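BlEst2 (Bacillus licheniformis, PDB 6WPX) probably hydrolyses ester bonds as a lipase or esterase of the alpha/beta-hydrolase class, with a C-terminal domain that has autoinhibitory effects. Local coordinates at residues T143-L153 / D231-L241; Q180-D189 / S470-E481. All blocks are in the same frame, centred on the assembly; numbering follows the deposited sequence.

Contact 1: residues T143-L153 / D231-L241; sequences TLGTPHHGSQL and DGAVTEKNARL
The loop leaving strand 138-144 of the alpha/beta-hydrolase sheet runs along residues 231-241, between helix 218-224 and strand 245-246, with H148 and H149 set against N238 to L241. N238 grips the type I turn P147-G150 twice. Its carbonyl O takes H149 N at 3.0 Å, in the carbonyl plane on a lone pair, and its side-chain ND2 gives a nearly straight bond (160°) to G150 O, 3.0 Å away. That second bond lies close to the plane of the N238 amide but comes from above the G150 carbonyl plane. H149 NE2 adds a weak, bent bond of 2.8 Å to R240 O at the ring edge.

L241 sits over the H148 ring in a CH-pi contact, CG 3.6 Å from the centroid and almost on the normal, while T146 CG2 covers the opposite face. With the ring sandwiched this way, the 2.9 Å hydrogen bond between H148 NE2 and T143 OG1 helps fix its rotation.

D231 follows strand 201-205 in the chain, where alpha/beta hydrolases commonly carry their acid. Its OD2 bonds H254 ND1, consistent with the acid-histidine pair of a catalytic triad. On the other segment T146 OG1 bonds the backbone O of S119, which follows strand 113-118 in the S-Y-S-K-G sequence and is probably the nucleophile. D231 OD1 forms an Asx turn and motif, accepting A233 N and V234 N, which holds the carboxylate in place. A chi1 of -177° turns V234 CG1 away from the amide nitrogen and onto P147 CA, 3.6 Å away, while CG2 faces G145 O, a buried acceptor without a partner. At the start of helix 152-157, the amides of Q152 and N238 lie with planes 3° apart, and one water joins Q152 NE2, T235 OG1 and, weakly, N238 OD1.

Contact 2: residues Q180-D189 / S470-E481; sequences QTGFMKSFRD and SIYVNDKGEKFE
K185 lies across F480 at about a right angle, and its chain meets F480 and then E481, atom by atom. CB packs on F480 CB; CG lies 3.8 Å from the same F480 CB and equally near E481 N. From there the chain bends at chi2 (83°), carrying CD and CE past the E481 carbonyl, and bends again at chi4. NZ ends in a hydrogen bond to E481 O at 2.9 Å, arriving from well above the carbonyl plane. With a methionine in its place, E481 O would probably lose its ammonium donor and the C-terminal side of the hairpin one of its ties to the helix.

The contact joins two domains: helix 181-191 belongs to the alpha/beta-hydrolase part, whereas strands 462-473 and 479-480 form a hairpin at the edge of a five-stranded antiparallel sheet in the C-terminal domain. Helix 181-189 and strand 470-473 cross at -46°, their axes 6.1 Å apart at the closest. G182 permits this approach, since a CB there would collide with S470 O and the amides of I471 and Y472. G182 N donates to S470 OG at 3.0 Å; this serine oxygen also has a weak hydrogen bond with D155 OD1 and lies next to a water that it shares with Q180 OE1.

One turn on, S186 CA rests over a face of the F480 ring, offset toward its rim, and S186 OG comes within 3.4 Å of Y472 CD2. F183 turns its edge to the face of the Y472 ring in a T-shaped pair, centroids 5.9 Å apart.

The centres of contacts 1 and 2 lie about 17 Å apart, and helix 181-191 connects them, R188 and T181 reaching contact 1 while G182, K185 and S186 meet the hairpin. R188 NH2 is 2.8 Å from H148 O, a probable hydrogen bond, and R188 CZ packs 3.5 Å from L241 CD2. T181 CG2 lies 3.5 Å from H149 O and also touches N238. Beside the helix N482, just after the hairpin, itself touches H149. The hairpin thus comes close to loops 143-153 and 231-241, the second of which carries D231, hydrogen-bonded to H254, probably of the catalytic site. Such proximity is compatible with the autoinhibitory effects of the C-terminal domain, although neither contact establishes how they arise.

Contact 1: residues T143-L153 / D231-L241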
loop_
_atom_site.group_PDB
_atom_site.type_symbol
_atom_site.label_atom_id
_atom_site.label_comp_id
_atom_site.label_asym_id
_atom_site.label_seq_id
_atom_site.Cartn_x
_atom_site.Cartn_y
_atom_site.Cartn_z
ATOM N N THR A 143 9.103 -11.792 6.792
ATOM C CA THR A 143 8.712 -10.558 6.118
ATOM C C THR A 143 8.144 -9.586 7.151
ATOM O O THR A 143 7.383 -9.997 8.017
ATOM C CB THR A 143 7.783 -10.807 4.929
ATOM O OG1 THR A 143 6.467 -11.125 5.378
ATOM C CG2 THR A 143 8.323 -11.855 3.948
ATOM N N LEU A 144 8.522 -8.304 7.040
ATOM C CA LEU A 144 8.098 -7.234 7.929
ATOM C C LEU A 144 7.287 -6.232 7.109
ATOM O O LEU A 144 7.844 -5.549 6.248
ATOM C CB LEU A 144 9.331 -6.518 8.545
ATOM C CG LEU A 144 10.461 -7.404 9.163
ATOM C CD1 LEU A 144 11.625 -6.542 9.667
ATOM C CD2 LEU A 144 9.932 -8.277 10.273
ATOM N N GLY A 145 5.996 -6.144 7.402
ATOM C CA GLY A 145 5.080 -5.230 6.719
ATOM C C GLY A 145 5.111 -5.352 5.221
ATOM O O GLY A 145 5.126 -4.342 4.510
ATOM N N THR A 146 5.170 -6.592 4.725
ATOM C CA THR A 146 5.240 -6.827 3.289
ATOM C C THR A 146 3.840 -6.881 2.705
ATOM O O THR A 146 3.057 -7.726 3.133
ATOM C CB THR A 146 6.003 -8.131 2.963
ATOM O OG1 THR A 146 7.383 -7.960 3.331
ATOM C CG2 THR A 146 5.895 -8.504 1.458
ATOM N N PRO A 147 3.527 -6.063 1.677
ATOM C CA PRO A 147 2.202 -6.180 1.047
ATOM C C PRO A 147 2.129 -7.397 0.114
ATOM O O PRO A 147 2.070 -7.243 -1.110
ATOM C CB PRO A 147 2.042 -4.851 0.303
ATOM C CG PRO A 147 3.460 -4.441 -0.050
ATOM C CD PRO A 147 4.363 -5.035 1.016
ATOM N N HIS A 148 2.099 -8.618 0.696
ATOM C CA HIS A 148 1.984 -9.854 -0.099
ATOM C C HIS A 148 0.705 -9.862 -0.966
ATOM O O HIS A 148 0.696 -10.522 -1.999
ATOM C CB HIS A 148 1.999 -11.093 0.802
ATOM C CG HIS A 148 3.318 -11.311 1.484
ATOM N ND1 HIS A 148 4.445 -11.695 0.776
ATOM C CD2 HIS A 148 3.637 -11.185 2.792
ATOM C CE1 HIS A 148 5.397 -11.836 1.679
ATOM N NE2 HIS A 148 4.955 -11.535 2.912
ATOM N N HIS A 149 -0.364 -9.143 -0.543
ATOM C CA HIS A 149 -1.611 -9.082 -1.320
ATOM C C HIS A 149 -1.776 -7.715 -2.009
ATOM O O HIS A 149 -2.841 -7.394 -2.501
ATOM C CB HIS A 149 -2.855 -9.467 -0.474
ATOM C CG HIS A 149 -2.767 -10.851 0.110
ATOM N ND1 HIS A 149 -3.337 -11.938 -0.515
ATOM C CD2 HIS A 149 -2.106 -11.279 1.204
ATOM C CE1 HIS A 149 -3.055 -12.984 0.239
ATOM N NE2 HIS A 149 -2.307 -12.644 1.276
ATOM N N GLY A 150 -0.713 -6.933 -2.040
ATOM C CA GLY A 150 -0.746 -5.632 -2.675
ATOM C C GLY A 150 -1.048 -4.469 -1.759
ATOM O O GLY A 150 -1.440 -4.634 -0.598
ATOM N N SER A 151 -0.883 -3.284 -2.309
ATOM C CA SER A 151 -1.089 -2.033 -1.625
ATOM C C SER A 151 -2.272 -1.265 -2.230
ATOM O O SER A 151 -2.256 -0.960 -3.431
ATOM C CB SER A 151 0.182 -1.195 -1.721
ATOM O OG SER A 151 -0.116 0.123 -1.301
ATOM N N GLN A 152 -3.291 -0.956 -1.397
ATOM C CA GLN A 152 -4.452 -0.149 -1.843
ATOM C C GLN A 152 -3.998 1.293 -2.148
ATOM O O GLN A 152 -4.633 1.990 -2.934
ATOM C CB GLN A 152 -5.609 -0.165 -0.832
ATOM C CG GLN A 152 -6.224 -1.575 -0.606
ATOM C CD GLN A 152 -5.585 -2.277 0.590
ATOM O OE1 GLN A 152 -4.416 -2.039 0.944
ATOM N NE2 GLN A 152 -6.339 -3.184 1.213
ATOM N N LEU A 153 -2.872 1.707 -1.558
ATOM C CA LEU A 153 -2.275 3.016 -1.828
ATOM C C LEU A 153 -1.635 3.009 -3.221
ATOM O O LEU A 153 -1.698 4.019 -3.921
ATOM C CB LEU A 153 -1.271 3.378 -0.740
ATOM C CG LEU A 153 -1.916 3.757 0.609
ATOM C CD1 LEU A 153 -0.850 3.816 1.714
ATOM C CD2 LEU A 153 -2.673 5.117 0.492
ATOM N N ASP A 231 -0.541 -0.482 9.085
ATOM C CA ASP A 231 0.609 0.179 9.704
ATOM C C ASP A 231 0.890 1.558 9.040
ATOM O O ASP A 231 1.998 2.075 9.162
ATOM C CB ASP A 231 1.856 -0.728 9.622
ATOM C CG ASP A 231 2.398 -0.945 8.210
ATOM O OD1 ASP A 231 1.850 -0.344 7.252
ATOM O OD2 ASP A 231 3.387 -1.663 8.067
ATOM N N GLY A 232 -0.101 2.100 8.318
ATOM C CA GLY A 232 0.056 3.366 7.608
ATOM C C GLY A 232 0.422 3.163 6.148
ATOM O O GLY A 232 0.252 4.077 5.337
ATOM N N ALA A 233 0.888 1.952 5.779
ATOM C CA ALA A 233 1.251 1.686 4.382
ATOM C C ALA A 233 0.703 0.372 3.889
ATOM O O ALA A 233 0.522 0.206 2.697
ATOM C CB ALA A 233 2.767 1.706 4.224
ATOM N N VAL A 234 0.527 -0.604 4.792
ATOM C CA VAL A 234 0.092 -1.943 4.398
ATOM C C VAL A 234 -0.952 -2.397 5.392
ATOM O O VAL A 234 -0.757 -2.198 6.594
ATOM C CB VAL A 234 1.294 -2.956 4.342
ATOM C CG1 VAL A 234 0.835 -4.326 3.854
ATOM C CG2 VAL A 234 2.445 -2.437 3.470
ATOM N N THR A 235 -2.031 -3.036 4.915
ATOM C CA THR A 235 -3.057 -3.584 5.828
ATOM C C THR A 235 -2.578 -4.913 6.401
ATOM O O THR A 235 -1.856 -5.640 5.735
ATOM C CB THR A 235 -4.415 -3.729 5.156
ATOM O OG1 THR A 235 -4.313 -4.757 4.181
ATOM C CG2 THR A 235 -4.923 -2.398 4.534
ATOM N N GLU A 236 -2.995 -5.230 7.634
ATOM C CA GLU A 236 -2.585 -6.476 8.281
ATOM C C GLU A 236 -2.967 -7.677 7.378
ATOM O O GLU A 236 -2.153 -8.579 7.176
ATOM C CB GLU A 236 -3.231 -6.569 9.682
ATOM C CG GLU A 236 -3.014 -7.904 10.374
ATOM C CD GLU A 236 -4.002 -9.015 10.064
ATOM O OE1 GLU A 236 -3.650 -10.194 10.260
ATOM O OE2 GLU A 236 -5.124 -8.710 9.603
ATOM N N LYS A 237 -4.200 -7.680 6.830
ATOM C CA LYS A 237 -4.632 -8.776 5.952
ATOM C C LYS A 237 -3.748 -8.913 4.697
ATOM O O LYS A 237 -3.460 -10.035 4.273
ATOM C CB LYS A 237 -6.120 -8.661 5.580
ATOM C CG LYS A 237 -7.058 -9.060 6.737
ATOM C CD LYS A 237 -7.086 -10.587 6.991
ATOM C CE LYS A 237 -7.327 -10.927 8.439
ATOM N NZ LYS A 237 -7.060 -12.361 8.724
ATOM N N ASN A 238 -3.280 -7.779 4.133
ATOM C CA ASN A 238 -2.442 -7.846 2.949
ATOM C C ASN A 238 -0.984 -8.119 3.257
ATOM O O ASN A 238 -0.232 -8.354 2.330
ATOM C CB ASN A 238 -2.610 -6.581 2.087
ATOM C CG ASN A 238 -3.950 -6.507 1.385
ATOM O OD1 ASN A 238 -4.897 -7.206 1.723
ATOM N ND2 ASN A 238 -4.039 -5.715 0.346
ATOM N N ALA A 239 -0.595 -8.144 4.548
ATOM C CA ALA A 239 0.781 -8.433 4.979
ATOM C C ALA A 239 1.005 -9.929 5.248
ATOM O O ALA A 239 2.113 -10.341 5.640
ATOM C CB ALA A 239 1.125 -7.616 6.216
ATOM N N ARG A 240 -0.038 -10.752 5.016
ATOM C CA ARG A 240 -0.002 -12.189 5.334
ATOM C C ARG A 240 0.149 -13.097 4.127
ATOM O O ARG A 240 -0.126 -12.672 2.998
ATOM C CB ARG A 240 -1.290 -12.602 6.103
ATOM C CG ARG A 240 -1.618 -11.751 7.313
ATOM C CD ARG A 240 -0.392 -11.525 8.194
ATOM N NE ARG A 240 -0.759 -10.913 9.458
ATOM C CZ ARG A 240 0.031 -10.848 10.517
ATOM N NH1 ARG A 240 1.258 -11.361 10.474
ATOM N NH2 ARG A 240 -0.390 -10.264 11.622
ATOM N N LEU A 241 0.579 -14.353 4.384
ATOM C CA LEU A 241 0.667 -15.432 3.413
ATOM C C LEU A 241 -0.146 -16.620 3.970
ATOM O O LEU A 241 -0.085 -16.887 5.182
ATOM C CB LEU A 241 2.112 -15.857 3.107
ATOM C CG LEU A 241 2.979 -14.855 2.338
ATOM C CD1 LEU A 241 4.446 -15.283 2.384
ATOM C CD2 LEU A 241 2.524 -14.741 0.890
HETATM O O HOH W 1 4.640 -9.148 6.358
HETATM O O HOH W 2 -2.115 -3.217 2.009
HETATM O O HOH W 3 1.583 1.223 0.388
HETATM O O HOH W 4 -6.769 -5.283 3.091
#

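Contact 2: residues Q180-D189 / S470-E481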
loop_
_atom_site.group_PDB
_atom_site.type_symbol
_atom_site.label_atom_id
_atom_site.label_comp_id
_atom_site.label_asym_id
_atom_site.label_seq_id
_atom_site.Cartn_x
_atom_site.Cartn_y
_atom_site.Cartn_z
ATOM N N GLN A 180 0.243 -2.985 -7.063
ATOM C CA GLN A 180 -1.222 -2.902 -7.206
ATOM C C GLN A 180 -1.832 -4.243 -6.773
ATOM O O GLN A 180 -1.238 -5.300 -7.021
ATOM C CB GLN A 180 -1.621 -2.601 -8.652
ATOM C CG GLN A 180 -1.231 -1.196 -9.069
ATOM C CD GLN A 180 -1.441 -0.976 -10.535
ATOM O OE1 GLN A 180 -2.476 -0.449 -10.977
ATOM N NE2 GLN A 180 -0.444 -1.349 -11.332
ATOM N N THR A 181 -2.985 -4.201 -6.102
ATOM C CA THR A 181 -3.610 -5.420 -5.563
ATOM C C THR A 181 -4.023 -6.398 -6.661
ATOM O O THR A 181 -3.996 -7.604 -6.439
ATOM C CB THR A 181 -4.768 -5.101 -4.610
ATOM O OG1 THR A 181 -5.756 -4.361 -5.313
ATOM C CG2 THR A 181 -4.321 -4.347 -3.383
ATOM N N GLY A 182 -4.397 -5.880 -7.829
ATOM C CA GLY A 182 -4.767 -6.739 -8.952
ATOM C C GLY A 182 -3.560 -7.525 -9.430
ATOM O O GLY A 182 -3.655 -8.727 -9.675
ATOM N N PHE A 183 -2.410 -6.834 -9.565
ATOM C CA PHE A 183 -1.130 -7.422 -9.997
ATOM C C PHE A 183 -0.659 -8.422 -8.938
ATOM O O PHE A 183 -0.235 -9.521 -9.281
ATOM C CB PHE A 183 -0.072 -6.310 -10.142
ATOM C CG PHE A 183 1.169 -6.714 -10.899
ATOM C CD1 PHE A 183 2.215 -7.366 -10.255
ATOM C CD2 PHE A 183 1.288 -6.458 -12.265
ATOM C CE1 PHE A 183 3.369 -7.735 -10.959
ATOM C CE2 PHE A 183 2.448 -6.816 -12.963
ATOM C CZ PHE A 183 3.488 -7.440 -12.296
ATOM N N MET A 184 -0.746 -8.048 -7.652
ATOM C CA MET A 184 -0.344 -8.956 -6.589
ATOM C C MET A 184 -1.268 -10.151 -6.475
ATOM O O MET A 184 -0.784 -11.217 -6.133
ATOM C CB MET A 184 -0.160 -8.227 -5.251
ATOM C CG MET A 184 1.111 -7.362 -5.211
ATOM S SD MET A 184 2.637 -8.246 -5.606
ATOM C CE MET A 184 2.645 -9.518 -4.345
ATOM N N LYS A 185 -2.574 -10.017 -6.831
ATOM C CA LYS A 185 -3.495 -11.170 -6.799
ATOM C C LYS A 185 -3.023 -12.233 -7.798
ATOM O O LYS A 185 -2.998 -13.419 -7.478
ATOM C CB LYS A 185 -4.948 -10.739 -7.080
ATOM C CG LYS A 185 -5.978 -11.884 -7.055
ATOM C CD LYS A 185 -6.438 -12.231 -5.655
ATOM C CE LYS A 185 -7.405 -13.393 -5.607
ATOM N NZ LYS A 185 -8.797 -12.972 -5.892
ATOM N N SER A 186 -2.608 -11.782 -8.989
ATOM C CA SER A 186 -2.065 -12.626 -10.047
ATOM C C SER A 186 -0.711 -13.218 -9.578
ATOM O O SER A 186 -0.506 -14.417 -9.717
ATOM C CB SER A 186 -1.892 -11.806 -11.313
ATOM O OG SER A 186 -1.224 -12.523 -12.335
ATOM N N PHE A 187 0.189 -12.394 -8.976
ATOM C CA PHE A 187 1.472 -12.884 -8.447
ATOM C C PHE A 187 1.205 -13.981 -7.412
ATOM O O PHE A 187 1.836 -15.025 -7.481
ATOM C CB PHE A 187 2.330 -11.753 -7.834
ATOM C CG PHE A 187 3.657 -12.242 -7.282
ATOM C CD1 PHE A 187 4.747 -12.459 -8.125
ATOM C CD2 PHE A 187 3.803 -12.531 -5.926
ATOM C CE1 PHE A 187 5.960 -12.955 -7.615
ATOM C CE2 PHE A 187 5.006 -13.033 -5.424
ATOM C CZ PHE A 187 6.083 -13.221 -6.262
ATOM N N ARG A 188 0.229 -13.771 -6.500
ATOM C CA ARG A 188 -0.179 -14.766 -5.494
ATOM C C ARG A 188 -0.601 -16.067 -6.183
ATOM O O ARG A 188 -0.142 -17.147 -5.803
ATOM C CB ARG A 188 -1.341 -14.232 -4.621
ATOM C CG ARG A 188 -0.948 -13.113 -3.653
ATOM C CD ARG A 188 -0.562 -13.602 -2.249
ATOM N NE ARG A 188 0.561 -14.533 -2.317
ATOM C CZ ARG A 188 1.829 -14.175 -2.457
ATOM N NH1 ARG A 188 2.765 -15.093 -2.610
ATOM N NH2 ARG A 188 2.175 -12.893 -2.420
ATOM N N ASP A 189 -1.432 -15.956 -7.234
ATOM C CA ASP A 189 -1.914 -17.107 -7.991
ATOM C C ASP A 189 -0.779 -17.959 -8.610
ATOM O O ASP A 189 -0.867 -19.183 -8.586
ATOM C CB ASP A 189 -2.918 -16.661 -9.056
ATOM C CG ASP A 189 -3.504 -17.827 -9.840
ATOM O OD1 ASP A 189 -4.426 -18.488 -9.317
ATOM O OD2 ASP A 189 -2.994 -18.116 -10.945
ATOM N N SER A 470 -8.890 -2.419 -8.698
ATOM C CA SER A 470 -7.626 -2.819 -9.291
ATOM C C SER A 470 -7.789 -4.221 -9.833
ATOM O O SER A 470 -8.031 -5.147 -9.073
ATOM C CB SER A 470 -6.520 -2.795 -8.239
ATOM O OG SER A 470 -5.271 -3.152 -8.807
ATOM N N ILE A 471 -7.678 -4.378 -11.143
ATOM C CA ILE A 471 -7.901 -5.672 -11.804
ATOM C C ILE A 471 -6.794 -6.007 -12.766
ATOM O O ILE A 471 -6.505 -5.228 -13.665
ATOM C CB ILE A 471 -9.300 -5.726 -12.519
ATOM C CG1 ILE A 471 -10.451 -5.340 -11.554
ATOM C CG2 ILE A 471 -9.562 -7.114 -13.173
ATOM C CD1 ILE A 471 -11.762 -4.978 -12.178
ATOM N N TYR A 472 -6.207 -7.199 -12.618
ATOM C CA TYR A 472 -5.212 -7.638 -13.587
ATOM C C TYR A 472 -5.896 -8.659 -14.473
ATOM O O TYR A 472 -6.608 -9.523 -13.970
ATOM C CB TYR A 472 -3.965 -8.237 -12.923
ATOM C CG TYR A 472 -2.954 -8.748 -13.926
ATOM C CD1 TYR A 472 -2.191 -7.867 -14.686
ATOM C CD2 TYR A 472 -2.797 -10.113 -14.156
ATOM C CE1 TYR A 472 -1.283 -8.331 -15.636
ATOM C CE2 TYR A 472 -1.870 -10.589 -15.082
ATOM C CZ TYR A 472 -1.112 -9.694 -15.816
ATOM O OH TYR A 472 -0.220 -10.160 -16.750
ATOM N N VAL A 473 -5.684 -8.570 -15.782
ATOM C CA VAL A 473 -6.257 -9.511 -16.751
ATOM C C VAL A 473 -5.083 -10.086 -17.536
ATOM O O VAL A 473 -4.313 -9.325 -18.128
ATOM C CB VAL A 473 -7.354 -8.873 -17.648
ATOM C CG1 VAL A 473 -7.911 -9.883 -18.661
ATOM C CG2 VAL A 473 -8.489 -8.299 -16.805
ATOM N N ASN A 474 -4.891 -11.421 -17.462
ATOM C CA ASN A 474 -3.779 -12.091 -18.136
ATOM C C ASN A 474 -4.105 -12.406 -19.601
ATOM O O ASN A 474 -5.201 -12.082 -20.064
ATOM C CB ASN A 474 -3.327 -13.353 -17.357
ATOM C CG ASN A 474 -4.340 -14.481 -17.254
ATOM O OD1 ASN A 474 -5.293 -14.607 -18.040
ATOM N ND2 ASN A 474 -4.142 -15.347 -16.277
ATOM N N ASP A 475 -3.166 -13.063 -20.309
ATOM C CA ASP A 475 -3.286 -13.489 -21.714
ATOM C C ASP A 475 -4.526 -14.369 -21.998
ATOM O O ASP A 475 -5.093 -14.267 -23.083
ATOM C CB ASP A 475 -1.993 -14.196 -22.180
ATOM C CG ASP A 475 -1.678 -15.508 -21.461
ATOM O OD1 ASP A 475 -1.326 -15.463 -20.247
ATOM O OD2 ASP A 475 -1.758 -16.578 -22.116
ATOM N N LYS A 476 -4.957 -15.200 -21.019
ATOM C CA LYS A 476 -6.117 -16.092 -21.157
ATOM C C LYS A 476 -7.462 -15.404 -20.877
ATOM O O LYS A 476 -8.516 -16.005 -21.094
ATOM C CB LYS A 476 -5.957 -17.349 -20.285
ATOM C CG LYS A 476 -4.960 -18.365 -20.838
ATOM C CD LYS A 476 -4.880 -19.625 -19.978
ATOM C CE LYS A 476 -3.760 -19.578 -18.965
ATOM N NZ LYS A 476 -3.751 -20.786 -18.099
ATOM N N GLY A 477 -7.416 -14.156 -20.416
ATOM C CA GLY A 477 -8.612 -13.384 -20.094
ATOM C C GLY A 477 -9.087 -13.588 -18.670
ATOM O O GLY A 477 -10.189 -13.151 -18.325
ATOM N N GLU A 478 -8.263 -14.260 -17.833
ATOM C CA GLU A 478 -8.557 -14.493 -16.414
ATOM C C GLU A 478 -8.370 -13.173 -15.669
ATOM O O GLU A 478 -7.345 -12.515 -15.849
ATOM C CB GLU A 478 -7.611 -15.540 -15.812
ATOM C CG GLU A 478 -7.812 -16.961 -16.306
ATOM C CD GLU A 478 -6.742 -17.922 -15.819
ATOM O OE1 GLU A 478 -6.573 -18.050 -14.585
ATOM O OE2 GLU A 478 -6.072 -18.549 -16.670
ATOM N N LYS A 479 -9.368 -12.797 -14.840
ATOM C CA LYS A 479 -9.401 -11.563 -14.048
ATOM C C LYS A 479 -8.918 -11.831 -12.612
ATOM O O LYS A 479 -9.373 -12.779 -11.964
ATOM C CB LYS A 479 -10.825 -10.968 -14.003
ATOM C CG LYS A 479 -11.560 -10.930 -15.339
ATOM C CD LYS A 479 -13.088 -10.828 -15.148
ATOM C CE LYS A 479 -13.568 -9.483 -15.566
ATOM N NZ LYS A 479 -15.049 -9.439 -15.659
ATOM N N PHE A 480 -8.034 -10.949 -12.116
ATOM C CA PHE A 480 -7.456 -10.996 -10.780
ATOM C C PHE A 480 -7.767 -9.709 -10.052
ATOM O O PHE A 480 -7.356 -8.613 -10.471
ATOM C CB PHE A 480 -5.941 -11.276 -10.831
ATOM C CG PHE A 480 -5.607 -12.582 -11.493
ATOM C CD1 PHE A 480 -5.451 -12.661 -12.868
ATOM C CD2 PHE A 480 -5.466 -13.746 -10.743
ATOM C CE1 PHE A 480 -5.162 -13.885 -13.482
ATOM C CE2 PHE A 480 -5.171 -14.962 -11.359
ATOM C CZ PHE A 480 -5.009 -15.022 -12.720
ATOM N N GLU A 481 -8.580 -9.841 -9.007
ATOM C CA GLU A 481 -9.032 -8.734 -8.179
ATOM C C GLU A 481 -9.175 -9.240 -6.778
ATOM O O GLU A 481 -9.795 -10.288 -6.552
ATOM C CB GLU A 481 -10.368 -8.173 -8.677
ATOM C CG GLU A 481 -10.751 -6.861 -8.015
ATOM C CD GLU A 481 -12.065 -6.274 -8.490
ATOM O OE1 GLU A 481 -12.715 -6.895 -9.360
ATOM O OE2 GLU A 481 -12.458 -5.201 -7.983
HETATM O O HOH W 5 -4.961 -1.025 -10.414
HETATM O O HOH W 6 -7.791 -5.630 -6.399
#